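Serine protease inhibitor (Schistosoma haematobium, PDB 3STO) probably inhibits serine-type endopeptidases by means of a serpin fold. Local coordinates at residues 27-32 against 311-316; 58-63 against 78-83; 131-136 against 143-148; 200-205 against 291-296; 253-258 against 393-398. All blocks are in the same frame, centred on the assembly; numbering follows the deposited sequence.

Contact 1 of 5, residues 27-32 against 311-316; sequences LSTVTA and KSIGVV
A small, water-bridged surface contact joins Thr29, near the end of helix 18-30, to Ser312 and Ile313, where helix 307-312 gives out. Only about 92 Å² is buried between the two segments, and no direct hydrogen bond spans them. The two hydroxyls stand too far apart to bond to each other, and a single water fills the role instead, lying 3.0 Å from Thr29 OG1 and 2.8 Å from Ser312 OG. Thr29 also turns its methyl group to the other segment: with chi1 at -64°, CG2 lies opposite the backbone N and reaches to 3.6 Å from Ser312 OG, while OG1 is kept on the side of the backbone N. There OG1 makes a further, weak bond to Ala25 O one turn back in its own helix. Ile313 joins through its CG2 branch, which comes to 3.7 Å from Thr29 OG1 at a slant. The backbone of this second partner is shaped by a Schellman motif that ends the helix; Gly314, at positive phi, is its C-prime residue, and its N reaches Lys311 O at 3.0 Å. Ile313 thus sits at the very point where the chain leaves helical geometry. On the first side the helix is backed by strand 39-41, where Leu27 meets Thr41 and Val30 meets Phe39, while Thr29 and Val30 touch Thr309 of helix 307-312. On the second side, Ile313 O and Val316 N are bonded to Thr70 and Gln66, which ties the segment to helix 61-70.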
# COMPACT_ATOMS: atom_id res chain seq x y z
N LEU A 27 4.05 -7.77 6.07
CA LEU A 27 4.64 -6.59 6.72
C LEU A 27 5.82 -6.94 7.63
O LEU A 27 6.80 -6.24 7.60
CB LEU A 27 3.57 -5.76 7.45
CG LEU A 27 2.60 -4.93 6.61
CD1 LEU A 27 1.49 -4.38 7.47
CD2 LEU A 27 3.29 -3.80 5.88
N SER A 28 5.75 -8.05 8.37
CA SER A 28 6.90 -8.46 9.18
C SER A 28 8.13 -8.80 8.39
O SER A 28 9.22 -8.81 8.94
CB SER A 28 6.62 -9.64 10.10
OG SER A 28 5.71 -10.52 9.50
N THR A 29 8.00 -9.04 7.10
CA THR A 29 9.16 -9.42 6.34
C THR A 29 9.71 -8.22 5.61
O THR A 29 10.89 -7.93 5.68
CB THR A 29 8.86 -10.55 5.32
OG1 THR A 29 8.50 -11.74 6.04
CG2 THR A 29 10.11 -10.82 4.46
N VAL A 30 8.83 -7.53 4.92
CA VAL A 30 9.25 -6.46 4.03
C VAL A 30 9.82 -5.27 4.82
O VAL A 30 10.64 -4.54 4.30
CB VAL A 30 8.08 -6.00 3.15
CG1 VAL A 30 7.07 -5.17 3.95
CG2 VAL A 30 8.62 -5.23 1.96
N THR A 31 9.42 -5.07 6.07
CA THR A 31 9.89 -3.86 6.74
C THR A 31 11.27 -4.06 7.36
O THR A 31 11.95 -3.08 7.64
CB THR A 31 8.91 -3.27 7.80
OG1 THR A 31 8.81 -4.15 8.93
CG2 THR A 31 7.52 -3.01 7.21
N ALA A 32 11.66 -5.32 7.53
CA ALA A 32 12.92 -5.70 8.20
C ALA A 32 14.18 -4.94 7.70
O ALA A 32 15.00 -4.51 8.50
CB ALA A 32 13.13 -7.23 8.14
N LYS A 311 8.92 -14.55 -2.10
CA LYS A 311 9.59 -15.83 -1.98
C LYS A 311 9.65 -16.22 -0.53
O LYS A 311 9.25 -17.33 -0.13
CB LYS A 311 11.01 -15.77 -2.55
CG LYS A 311 11.07 -15.97 -4.04
CD LYS A 311 12.41 -15.57 -4.60
CE LYS A 311 12.51 -16.00 -6.03
NZ LYS A 311 13.70 -15.39 -6.70
N SER A 312 10.16 -15.29 0.26
CA SER A 312 10.27 -15.48 1.70
C SER A 312 8.96 -15.88 2.41
O SER A 312 9.00 -16.60 3.40
CB SER A 312 10.82 -14.22 2.35
OG SER A 312 10.70 -14.33 3.75
N ILE A 313 7.80 -15.44 1.92
CA ILE A 313 6.56 -15.80 2.58
C ILE A 313 5.81 -16.94 1.91
O ILE A 313 4.66 -17.23 2.26
CB ILE A 313 5.58 -14.58 2.86
CG1 ILE A 313 5.02 -13.99 1.57
CG2 ILE A 313 6.27 -13.47 3.68
CD1 ILE A 313 4.21 -12.72 1.83
N GLY A 314 6.46 -17.60 0.95
CA GLY A 314 5.92 -18.85 0.44
C GLY A 314 5.59 -18.92 -1.04
O GLY A 314 5.21 -19.96 -1.54
N VAL A 315 5.74 -17.81 -1.76
CA VAL A 315 5.43 -17.79 -3.18
C VAL A 315 6.70 -17.88 -4.02
O VAL A 315 7.38 -16.87 -4.27
CB VAL A 315 4.61 -16.54 -3.55
CG1 VAL A 315 4.31 -16.50 -5.07
CG2 VAL A 315 3.35 -16.49 -2.70
N VAL A 316 6.98 -19.09 -4.48
CA VAL A 316 8.28 -19.47 -5.03
C VAL A 316 8.18 -19.87 -6.50
O VAL A 316 8.84 -19.26 -7.36
CB VAL A 316 8.93 -20.60 -4.17
CG1 VAL A 316 10.21 -21.09 -4.81
CG2 VAL A 316 9.18 -20.09 -2.73
O HOH W 1 9.47 -14.55 6.24

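Contact 2 of 5, residues 58-63 against 78-83; sequences GAQGRT and SSWNSS
Trp80 carries this surface contact, its indole lying across the backbone of Gly61, with Ser82 and Gln60 meeting beside it. Along 78-83, Ser79 comes first: its OG and its O both receive Asn81 ND2, the first at 2.8 Å and 149° with the hydroxyl tilted out of the amide plane, the second only weakly, linking the residues that flank Trp80. At Trp80, chi1 of 177° swings CG away from the backbone N and carries the ring out to 58-63. Gly61, at positive phi as the chain enters helix 61-70, sets its O over one face, 3.4 Å above the plane and displaced to the rim, with CE2 the closest ring atom at 3.5 Å; this is van der Waals contact of a carbonyl with an indole face, since the ring N-H does not point at it. The opposite face is covered by Ser82 CA from its own segment, which leaves the indole sandwiched between two backbones. Gln60 OE1 lies loosely at the ring edge, near its plane, 4.5 Å from Trp80 CZ2. After Asn81, at the N-cap position but with no capping bond from its side chain, Ser82 opens helix 82-101 and places CB 4.2 Å from Gln60 OE1. Packing of this kind draws together the starts of two successive helices, 61-70 and 82-101, within the helical part of the serpin fold.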
# COMPACT_ATOMS: atom_id res chain seq x y z
N GLY A 58 -5.07 -18.45 -14.10
CA GLY A 58 -3.73 -18.40 -14.64
C GLY A 58 -2.72 -19.33 -13.98
O GLY A 58 -1.96 -20.03 -14.66
N ALA A 59 -2.70 -19.35 -12.65
CA ALA A 59 -1.67 -20.07 -11.91
C ALA A 59 -2.19 -21.44 -11.53
O ALA A 59 -3.26 -21.57 -10.92
CB ALA A 59 -1.27 -19.30 -10.66
N GLN A 60 -1.45 -22.48 -11.87
CA GLN A 60 -1.95 -23.82 -11.66
C GLN A 60 -0.98 -24.66 -10.85
O GLN A 60 0.14 -24.25 -10.60
CB GLN A 60 -2.22 -24.48 -13.02
CG GLN A 60 -3.40 -23.87 -13.75
CD GLN A 60 -4.72 -24.34 -13.20
OE1 GLN A 60 -4.80 -25.02 -12.16
NE2 GLN A 60 -5.78 -23.99 -13.90
N GLY A 61 -1.41 -25.87 -10.54
CA GLY A 61 -0.58 -26.80 -9.81
C GLY A 61 -0.03 -26.17 -8.54
O GLY A 61 -0.74 -25.48 -7.82
N ARG A 62 1.25 -26.40 -8.30
CA ARG A 62 1.92 -25.98 -7.10
C ARG A 62 2.14 -24.43 -7.07
O ARG A 62 2.20 -23.81 -6.00
CB ARG A 62 3.25 -26.74 -7.01
CG ARG A 62 3.96 -26.64 -5.66
CD ARG A 62 4.98 -27.74 -5.52
NE ARG A 62 6.26 -27.22 -5.05
CZ ARG A 62 7.31 -27.03 -5.83
NH1 ARG A 62 7.25 -27.34 -7.12
NH2 ARG A 62 8.44 -26.55 -5.31
N THR A 63 2.22 -23.82 -8.25
CA THR A 63 2.27 -22.37 -8.38
C THR A 63 1.00 -21.69 -7.81
O THR A 63 1.09 -20.78 -7.01
CB THR A 63 2.47 -21.97 -9.85
OG1 THR A 63 3.63 -22.64 -10.36
CG2 THR A 63 2.64 -20.48 -9.99
N SER A 78 -5.57 -27.71 3.82
CA SER A 78 -5.00 -29.04 3.98
C SER A 78 -4.81 -29.81 2.66
O SER A 78 -4.16 -30.84 2.65
CB SER A 78 -5.86 -29.84 4.97
OG SER A 78 -7.23 -29.55 4.79
N SER A 79 -5.37 -29.32 1.56
CA SER A 79 -5.03 -29.86 0.24
C SER A 79 -5.24 -28.86 -0.89
O SER A 79 -5.94 -27.88 -0.73
CB SER A 79 -5.79 -31.16 -0.08
OG SER A 79 -7.16 -30.92 -0.33
N TRP A 80 -4.61 -29.13 -2.02
CA TRP A 80 -4.83 -28.37 -3.22
C TRP A 80 -6.12 -28.76 -3.90
O TRP A 80 -6.31 -29.91 -4.33
CB TRP A 80 -3.67 -28.55 -4.17
CG TRP A 80 -3.81 -27.86 -5.51
CD1 TRP A 80 -3.66 -28.44 -6.74
CD2 TRP A 80 -4.07 -26.46 -5.75
NE1 TRP A 80 -3.81 -27.49 -7.72
CE2 TRP A 80 -4.07 -26.27 -7.14
CE3 TRP A 80 -4.32 -25.35 -4.91
CZ2 TRP A 80 -4.29 -25.01 -7.73
CZ3 TRP A 80 -4.53 -24.11 -5.50
CH2 TRP A 80 -4.53 -23.96 -6.90
N ASN A 81 -7.00 -27.78 -4.00
CA ASN A 81 -8.30 -27.92 -4.60
C ASN A 81 -8.46 -26.81 -5.60
O ASN A 81 -8.91 -25.73 -5.26
CB ASN A 81 -9.32 -27.84 -3.51
CG ASN A 81 -9.18 -28.96 -2.56
OD1 ASN A 81 -9.77 -30.03 -2.75
ND2 ASN A 81 -8.37 -28.77 -1.55
N SER A 82 -8.09 -27.09 -6.84
CA SER A 82 -7.80 -26.04 -7.78
C SER A 82 -9.04 -25.21 -8.10
O SER A 82 -8.96 -23.99 -8.14
CB SER A 82 -7.13 -26.58 -9.06
OG SER A 82 -7.98 -27.47 -9.75
N SER A 83 -10.18 -25.84 -8.31
CA SER A 83 -11.36 -25.06 -8.65
C SER A 83 -11.87 -24.26 -7.46
O SER A 83 -12.23 -23.10 -7.60
CB SER A 83 -12.48 -25.94 -9.23
OG SER A 83 -12.18 -26.23 -10.58

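Contact 3 of 5, residues 131-136 against 143-148; sequences RRFNES and GELKQV
Leu145 of strand 143-148 puts one methyl, CD1, between two consecutive residues of helix 131-138, Phe133 and Asn134. Its chi1 of -161° sets CG opposite the backbone N and points the branch at the helix. There CD1 lies 4.1 Å from Phe133 CE2, approached at a slant, and 3.5 Å from Asn134 OD1, whose side chain meets the leucine at about a right angle. Neither helix residue starts out aimed at the strand; both have CG set away from the backbone N, and it is their far ends that bend inward, the phenyl ring on one side and the amide oxygen on the other. Gln147 adds a looser approach, NE2 staying 4.4 Å from Asn134 OD1. The axes of the two segments approach to 9.1 Å, their N-to-C directions 129° apart, the helix being the connection of a beta-alpha-beta unit that links strand 112-124 to its parallel neighbour 143-148. Phe133 also reaches Ile121 of strand 112-124 and Ile329. With no hydrogen bond between the two segments, their contact rests on van der Waals packing: apolar through the phenyl ring, and mixed at the more exposed amide end.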
# COMPACT_ATOMS: atom_id res chain seq x y z
N ARG A 131 -7.56 -17.77 -24.36
CA ARG A 131 -8.77 -16.95 -24.44
C ARG A 131 -9.52 -16.82 -23.10
O ARG A 131 -10.06 -15.75 -22.79
CB ARG A 131 -9.72 -17.54 -25.49
N ARG A 132 -9.56 -17.88 -22.31
CA ARG A 132 -10.28 -17.81 -21.03
C ARG A 132 -9.61 -16.83 -20.06
O ARG A 132 -10.27 -16.16 -19.26
CB ARG A 132 -10.38 -19.19 -20.38
CG ARG A 132 -10.65 -20.33 -21.36
N PHE A 133 -8.28 -16.75 -20.13
CA PHE A 133 -7.53 -15.87 -19.25
C PHE A 133 -7.75 -14.43 -19.69
O PHE A 133 -8.16 -13.57 -18.89
CB PHE A 133 -6.04 -16.19 -19.31
CG PHE A 133 -5.19 -15.27 -18.47
CD1 PHE A 133 -5.24 -15.34 -17.08
CD2 PHE A 133 -4.33 -14.36 -19.07
CE1 PHE A 133 -4.46 -14.52 -16.29
CE2 PHE A 133 -3.53 -13.51 -18.29
CZ PHE A 133 -3.59 -13.59 -16.90
N ASN A 134 -7.47 -14.20 -20.97
CA ASN A 134 -7.65 -12.90 -21.60
C ASN A 134 -9.02 -12.31 -21.30
O ASN A 134 -9.15 -11.11 -21.06
CB ASN A 134 -7.49 -13.05 -23.10
CG ASN A 134 -7.04 -11.79 -23.75
OD1 ASN A 134 -5.86 -11.63 -24.06
ND2 ASN A 134 -7.97 -10.86 -23.94
N GLU A 135 -10.04 -13.16 -21.30
CA GLU A 135 -11.39 -12.72 -21.02
C GLU A 135 -11.58 -12.45 -19.53
O GLU A 135 -12.16 -11.44 -19.17
CB GLU A 135 -12.41 -13.74 -21.54
N SER A 136 -11.08 -13.35 -18.67
CA SER A 136 -11.11 -13.13 -17.22
C SER A 136 -10.48 -11.79 -16.77
O SER A 136 -11.03 -11.07 -15.92
CB SER A 136 -10.46 -14.32 -16.49
OG SER A 136 -11.03 -14.53 -15.19
N GLY A 143 -7.79 -4.99 -13.22
CA GLY A 143 -6.69 -5.69 -13.88
C GLY A 143 -6.59 -5.43 -15.37
O GLY A 143 -7.60 -5.32 -16.07
N GLU A 144 -5.36 -5.36 -15.88
CA GLU A 144 -5.17 -5.14 -17.30
C GLU A 144 -3.98 -5.93 -17.85
O GLU A 144 -2.86 -5.89 -17.33
CB GLU A 144 -5.01 -3.65 -17.58
CG GLU A 144 -4.97 -3.24 -19.04
CD GLU A 144 -4.92 -1.72 -19.22
OE1 GLU A 144 -5.07 -0.96 -18.22
OE2 GLU A 144 -4.72 -1.26 -20.37
N LEU A 145 -4.23 -6.65 -18.94
CA LEU A 145 -3.21 -7.44 -19.59
C LEU A 145 -2.68 -6.61 -20.73
O LEU A 145 -3.44 -6.02 -21.48
CB LEU A 145 -3.84 -8.73 -20.13
CG LEU A 145 -2.96 -9.93 -20.47
CD1 LEU A 145 -3.71 -10.81 -21.43
CD2 LEU A 145 -1.64 -9.56 -21.08
N LYS A 146 -1.36 -6.55 -20.87
CA LYS A 146 -0.75 -5.79 -21.95
C LYS A 146 0.40 -6.59 -22.52
O LYS A 146 1.34 -6.95 -21.83
CB LYS A 146 -0.25 -4.43 -21.45
CG LYS A 146 -1.31 -3.57 -20.70
CD LYS A 146 -2.16 -2.74 -21.64
N GLN A 147 0.32 -6.88 -23.80
CA GLN A 147 1.41 -7.60 -24.41
C GLN A 147 2.39 -6.57 -24.93
O GLN A 147 2.01 -5.45 -25.29
CB GLN A 147 0.89 -8.55 -25.48
CG GLN A 147 -0.40 -9.22 -25.03
CD GLN A 147 -0.91 -10.23 -26.03
OE1 GLN A 147 -0.12 -10.90 -26.71
NE2 GLN A 147 -2.24 -10.36 -26.13
N VAL A 148 3.66 -6.95 -24.93
CA VAL A 148 4.74 -5.99 -24.97
C VAL A 148 5.97 -6.67 -25.55
O VAL A 148 6.14 -7.88 -25.39
CB VAL A 148 5.02 -5.46 -23.52
CG1 VAL A 148 6.50 -5.34 -23.23
CG2 VAL A 148 4.29 -4.14 -23.27

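Contact 4 of 5, residues 200-205 against 291-296; sequences SPFEPH and VSLRLP
Phe202 drives the far end of its phenyl ring against two leucines of strand 287-305, and almost all of the contact lies in that one ring. CZ is 3.8 Å from Leu293 CD2 and 4.0 Å from Leu295 CD2, while CE2 stands 4.1 Å from the first of these methyls. Both leucines cross the phenylalanine side chain at about a right angle, and the methyls approach its ring obliquely. The leucines are two residues apart on one face of the strand and share the same conformation, CG turned opposite the backbone N and chi2 near 60°, which brings both CD2 methyls to the CZ end of the ring, one from each leucine. Arg294 between them turns to the other face, where NH1 forms a salt bridge with Glu210. Segment 200-205 lies in the loop between strand 186-197 and strand 208-215, at the end of the main serpin sheet known as the breach, where in inhibitory serpins the reactive loop begins to insert. The ring has further partners there: Trp198 meets it edge to face and Lys246 makes a cation-pi contact with it, while Met225 and Gln227 of strand 218-236 also touch it. The backbone of Phe202 is hydrogen-bonded to Glu350, just before strand 352-353. Beyond the phenylalanine the loop is held locally by Glu203 OE1, which accepts a bond from His205 N at 2.8 Å and 147°, with the donor 36° out of the carboxylate plane.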
# COMPACT_ATOMS: atom_id res chain seq x y z
N SER A 200 -11.04 18.28 7.80
CA SER A 200 -10.68 19.64 8.23
C SER A 200 -9.25 20.08 7.79
O SER A 200 -8.26 19.79 8.45
CB SER A 200 -10.84 19.76 9.74
OG SER A 200 -10.36 21.02 10.11
N PRO A 201 -9.16 20.80 6.68
CA PRO A 201 -7.89 21.12 6.03
C PRO A 201 -7.10 22.14 6.80
O PRO A 201 -7.68 22.89 7.58
CB PRO A 201 -8.33 21.73 4.68
CG PRO A 201 -9.78 21.53 4.61
CD PRO A 201 -10.28 21.45 5.99
N PHE A 202 -5.79 22.16 6.59
CA PHE A 202 -4.90 23.12 7.22
C PHE A 202 -5.05 24.41 6.46
O PHE A 202 -5.31 24.37 5.27
CB PHE A 202 -3.44 22.66 7.14
CG PHE A 202 -3.13 21.41 7.94
CD1 PHE A 202 -3.29 20.15 7.38
CD2 PHE A 202 -2.65 21.51 9.24
CE1 PHE A 202 -2.97 19.01 8.09
CE2 PHE A 202 -2.33 20.38 9.98
CZ PHE A 202 -2.49 19.09 9.39
N GLU A 203 -4.91 25.54 7.14
CA GLU A 203 -4.84 26.84 6.49
C GLU A 203 -3.38 27.09 6.16
O GLU A 203 -2.54 27.06 7.05
CB GLU A 203 -5.35 27.92 7.47
CG GLU A 203 -6.16 29.09 6.85
CD GLU A 203 -5.54 29.63 5.58
OE1 GLU A 203 -4.43 30.17 5.65
OE2 GLU A 203 -6.16 29.51 4.50
N PRO A 204 -3.06 27.29 4.88
CA PRO A 204 -1.70 27.51 4.35
C PRO A 204 -0.97 28.70 5.00
O PRO A 204 0.26 28.65 5.18
CB PRO A 204 -1.94 27.84 2.88
CG PRO A 204 -3.24 27.24 2.57
CD PRO A 204 -4.07 27.34 3.81
N HIS A 205 -1.70 29.76 5.32
CA HIS A 205 -1.11 30.91 6.00
C HIS A 205 -0.48 30.51 7.30
O HIS A 205 0.38 31.23 7.82
CB HIS A 205 -2.12 32.03 6.25
CG HIS A 205 -2.45 32.81 5.01
ND1 HIS A 205 -3.74 33.11 4.63
CD2 HIS A 205 -1.65 33.27 4.02
CE1 HIS A 205 -3.72 33.75 3.48
NE2 HIS A 205 -2.47 33.87 3.09
N VAL A 291 -6.17 19.32 20.09
CA VAL A 291 -4.78 19.09 19.78
C VAL A 291 -4.19 20.24 19.00
O VAL A 291 -4.78 20.74 18.02
CB VAL A 291 -4.62 17.80 18.94
CG1 VAL A 291 -3.17 17.54 18.66
CG2 VAL A 291 -5.21 16.65 19.68
N SER A 292 -3.02 20.66 19.46
CA SER A 292 -2.15 21.51 18.66
C SER A 292 -1.30 20.56 17.79
O SER A 292 -0.44 19.84 18.29
CB SER A 292 -1.25 22.34 19.56
OG SER A 292 -0.22 22.94 18.81
N LEU A 293 -1.59 20.53 16.50
CA LEU A 293 -0.97 19.59 15.60
C LEU A 293 0.00 20.30 14.67
O LEU A 293 -0.37 21.24 13.98
CB LEU A 293 -2.04 18.87 14.76
CG LEU A 293 -1.61 18.03 13.54
CD1 LEU A 293 -0.70 16.91 13.97
CD2 LEU A 293 -2.84 17.46 12.79
N ARG A 294 1.25 19.85 14.64
CA ARG A 294 2.15 20.31 13.58
C ARG A 294 2.62 19.13 12.78
O ARG A 294 3.03 18.12 13.34
CB ARG A 294 3.35 21.04 14.14
CG ARG A 294 3.00 22.13 15.12
CD ARG A 294 4.16 23.06 15.25
NE ARG A 294 3.98 23.96 16.36
CZ ARG A 294 4.91 24.19 17.26
NH1 ARG A 294 6.08 23.58 17.16
NH2 ARG A 294 4.68 25.04 18.25
N LEU A 295 2.61 19.31 11.48
CA LEU A 295 2.79 18.20 10.59
C LEU A 295 3.49 18.72 9.34
O LEU A 295 2.99 19.64 8.69
CB LEU A 295 1.41 17.56 10.24
CG LEU A 295 1.35 16.34 9.32
CD1 LEU A 295 2.07 15.14 9.97
CD2 LEU A 295 -0.09 15.94 8.90
N PRO A 296 4.62 18.11 8.98
CA PRO A 296 5.31 18.46 7.73
C PRO A 296 4.45 18.19 6.47
O PRO A 296 3.69 17.21 6.40
CB PRO A 296 6.54 17.52 7.75
CG PRO A 296 6.62 17.00 9.13
CD PRO A 296 5.26 16.98 9.67

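Contact 5 of 5, residues 253-258 against 393-398; sequences FTFVIV and PIMAAK
A classic beta bulge in the part of serpin sheet B that holds strands 241-247, 253-260, 381-387 and 392-399 places Ile394 and Met395 where they can meet Phe253 and Phe255. Strand 381-387 lies between the two segments and is hydrogen-bonded to each, so the residues meet as second neighbours, by side chain alone. At the bulge Ile394 and Met395 both face Ile385; the chain turns a corner at Ile394, and with the bulge both consecutive side chains point toward strand 253-260, with Phe253 and Phe255, two apart, opposite them. Ile394 has CG1 between its backbone N and carbonyl carbon (chi1 61°), a crowded position, and from it extends CD1 to 4.0 Å from Phe253 CE1, crossing that side chain at about a right angle. Met395, present as selenomethionine, starts with CG opposite its backbone N and then bends twice, at chi2 and chi3, which brings its methyl CE to the edge of the Phe255 ring, near the plane and 4.2 Å from CE1. Neither phenyl ring is turned to the other strand by its first bond alone; their outer parts close the distance. Around them Phe194 of strand 186-197 packs edge to face with Phe253, and Met395 also touches Ile385. All four residues are buried, and no hydrogen bond crosses between the two segments: the contact is purely apolar, methyl groups against phenyl carbons, contributing to the hydrophobic core between this sheet and the main serpin sheet.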
# COMPACT_ATOMS: atom_id res chain seq x y z
N PHE A 253 -11.96 6.62 5.91
CA PHE A 253 -10.52 6.65 5.91
C PHE A 253 -10.00 7.76 6.83
O PHE A 253 -10.55 8.86 6.89
CB PHE A 253 -10.02 6.85 4.47
CG PHE A 253 -10.51 5.79 3.54
CD1 PHE A 253 -10.02 4.48 3.65
CD2 PHE A 253 -11.47 6.08 2.56
CE1 PHE A 253 -10.50 3.47 2.79
CE2 PHE A 253 -11.92 5.10 1.73
CZ PHE A 253 -11.45 3.78 1.85
N THR A 254 -8.92 7.45 7.56
CA THR A 254 -8.28 8.41 8.45
C THR A 254 -6.76 8.30 8.36
O THR A 254 -6.22 7.24 8.03
CB THR A 254 -8.77 8.24 9.89
OG1 THR A 254 -8.22 9.28 10.69
CG2 THR A 254 -8.38 6.90 10.49
N PHE A 255 -6.07 9.41 8.60
CA PHE A 255 -4.62 9.42 8.59
C PHE A 255 -4.14 9.29 10.00
O PHE A 255 -4.40 10.16 10.81
CB PHE A 255 -4.13 10.72 8.00
CG PHE A 255 -2.65 10.78 7.80
CD1 PHE A 255 -2.03 9.93 6.87
CD2 PHE A 255 -1.89 11.74 8.44
CE1 PHE A 255 -0.63 10.00 6.63
CE2 PHE A 255 -0.50 11.83 8.23
CZ PHE A 255 0.13 10.94 7.31
N VAL A 256 -3.47 8.18 10.31
CA VAL A 256 -3.01 7.87 11.65
C VAL A 256 -1.51 8.16 11.74
O VAL A 256 -0.75 7.64 10.94
CB VAL A 256 -3.33 6.41 12.00
CG1 VAL A 256 -2.70 6.02 13.38
CG2 VAL A 256 -4.86 6.20 11.99
N ILE A 257 -1.12 9.03 12.68
CA ILE A 257 0.29 9.34 12.93
C ILE A 257 0.72 8.72 14.23
O ILE A 257 0.02 8.81 15.24
CB ILE A 257 0.59 10.84 12.93
CG1 ILE A 257 -0.07 11.50 11.70
CG2 ILE A 257 2.11 11.13 12.99
CD1 ILE A 257 -0.49 12.94 11.96
N VAL A 258 1.84 8.02 14.19
CA VAL A 258 2.38 7.40 15.38
C VAL A 258 3.70 8.08 15.72
O VAL A 258 4.68 7.93 14.99
CB VAL A 258 2.64 5.89 15.19
CG1 VAL A 258 3.10 5.28 16.51
CG2 VAL A 258 1.38 5.19 14.71
N PRO A 393 -4.80 -1.01 8.09
CA PRO A 393 -4.22 0.02 7.23
C PRO A 393 -4.17 -0.44 5.79
O PRO A 393 -3.85 -1.58 5.47
CB PRO A 393 -2.80 0.17 7.79
CG PRO A 393 -2.48 -1.22 8.33
CD PRO A 393 -3.79 -1.72 8.90
N ILE A 394 -4.53 0.47 4.90
CA ILE A 394 -4.36 0.17 3.50
C ILE A 394 -3.08 0.80 2.95
O ILE A 394 -2.67 0.51 1.84
CB ILE A 394 -5.59 0.57 2.69
CG1 ILE A 394 -5.85 2.05 2.80
CG2 ILE A 394 -6.83 -0.25 3.14
CD1 ILE A 394 -6.78 2.52 1.73
N MSE A 395 -2.45 1.65 3.74
CA MSE A 395 -1.16 2.23 3.39
C MSE A 395 -0.38 2.32 4.72
O MSE A 395 -0.92 2.76 5.74
CB MSE A 395 -1.36 3.56 2.68
CG MSE A 395 -0.12 4.29 2.18
SE MSE A 395 1.08 5.16 3.48
CE MSE A 395 0.02 6.42 4.55
N ALA A 396 0.85 1.83 4.71
CA ALA A 396 1.76 1.87 5.85
C ALA A 396 3.06 2.57 5.41
O ALA A 396 3.56 2.36 4.32
CB ALA A 396 2.06 0.44 6.39
N ALA A 397 3.56 3.44 6.26
CA ALA A 397 4.68 4.29 5.92
C ALA A 397 5.52 4.61 7.14
O ALA A 397 5.02 4.80 8.24
CB ALA A 397 4.20 5.60 5.26
N LYS A 398 6.82 4.68 6.92
CA LYS A 398 7.72 5.26 7.89
C LYS A 398 8.38 6.50 7.25
O LYS A 398 8.98 6.44 6.17
CB LYS A 398 8.75 4.25 8.36
CG LYS A 398 9.78 4.84 9.31
CD LYS A 398 10.78 3.81 9.77
CE LYS A 398 11.70 3.38 8.65
NZ LYS A 398 12.98 2.86 9.19

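How the contacts relate
Contacts 4 and 5 are the buried pair: both are apolar meetings of phenylalanine rings with side-chain methyl groups, and they touch, Leu295 CD1 lying 3.9 Å from Ile257 CD1, so they form adjoining parts of one core. Contacts 1 and 2 are surface contacts, the first bridged by water and the second built on an indole over a peptide carbonyl; contact 3 is intermediate, a leucine methyl shared by a phenyl ring and an amide oxygen. Helix 61-70 belongs to contact 2 and is also hydrogen-bonded to the second segment of contact 1. Contact 2 meets contact 3 through Gly58 and Phe133. Contacts 2 and 4, on opposite sides of the chain's centre, have centres about 51 Å apart.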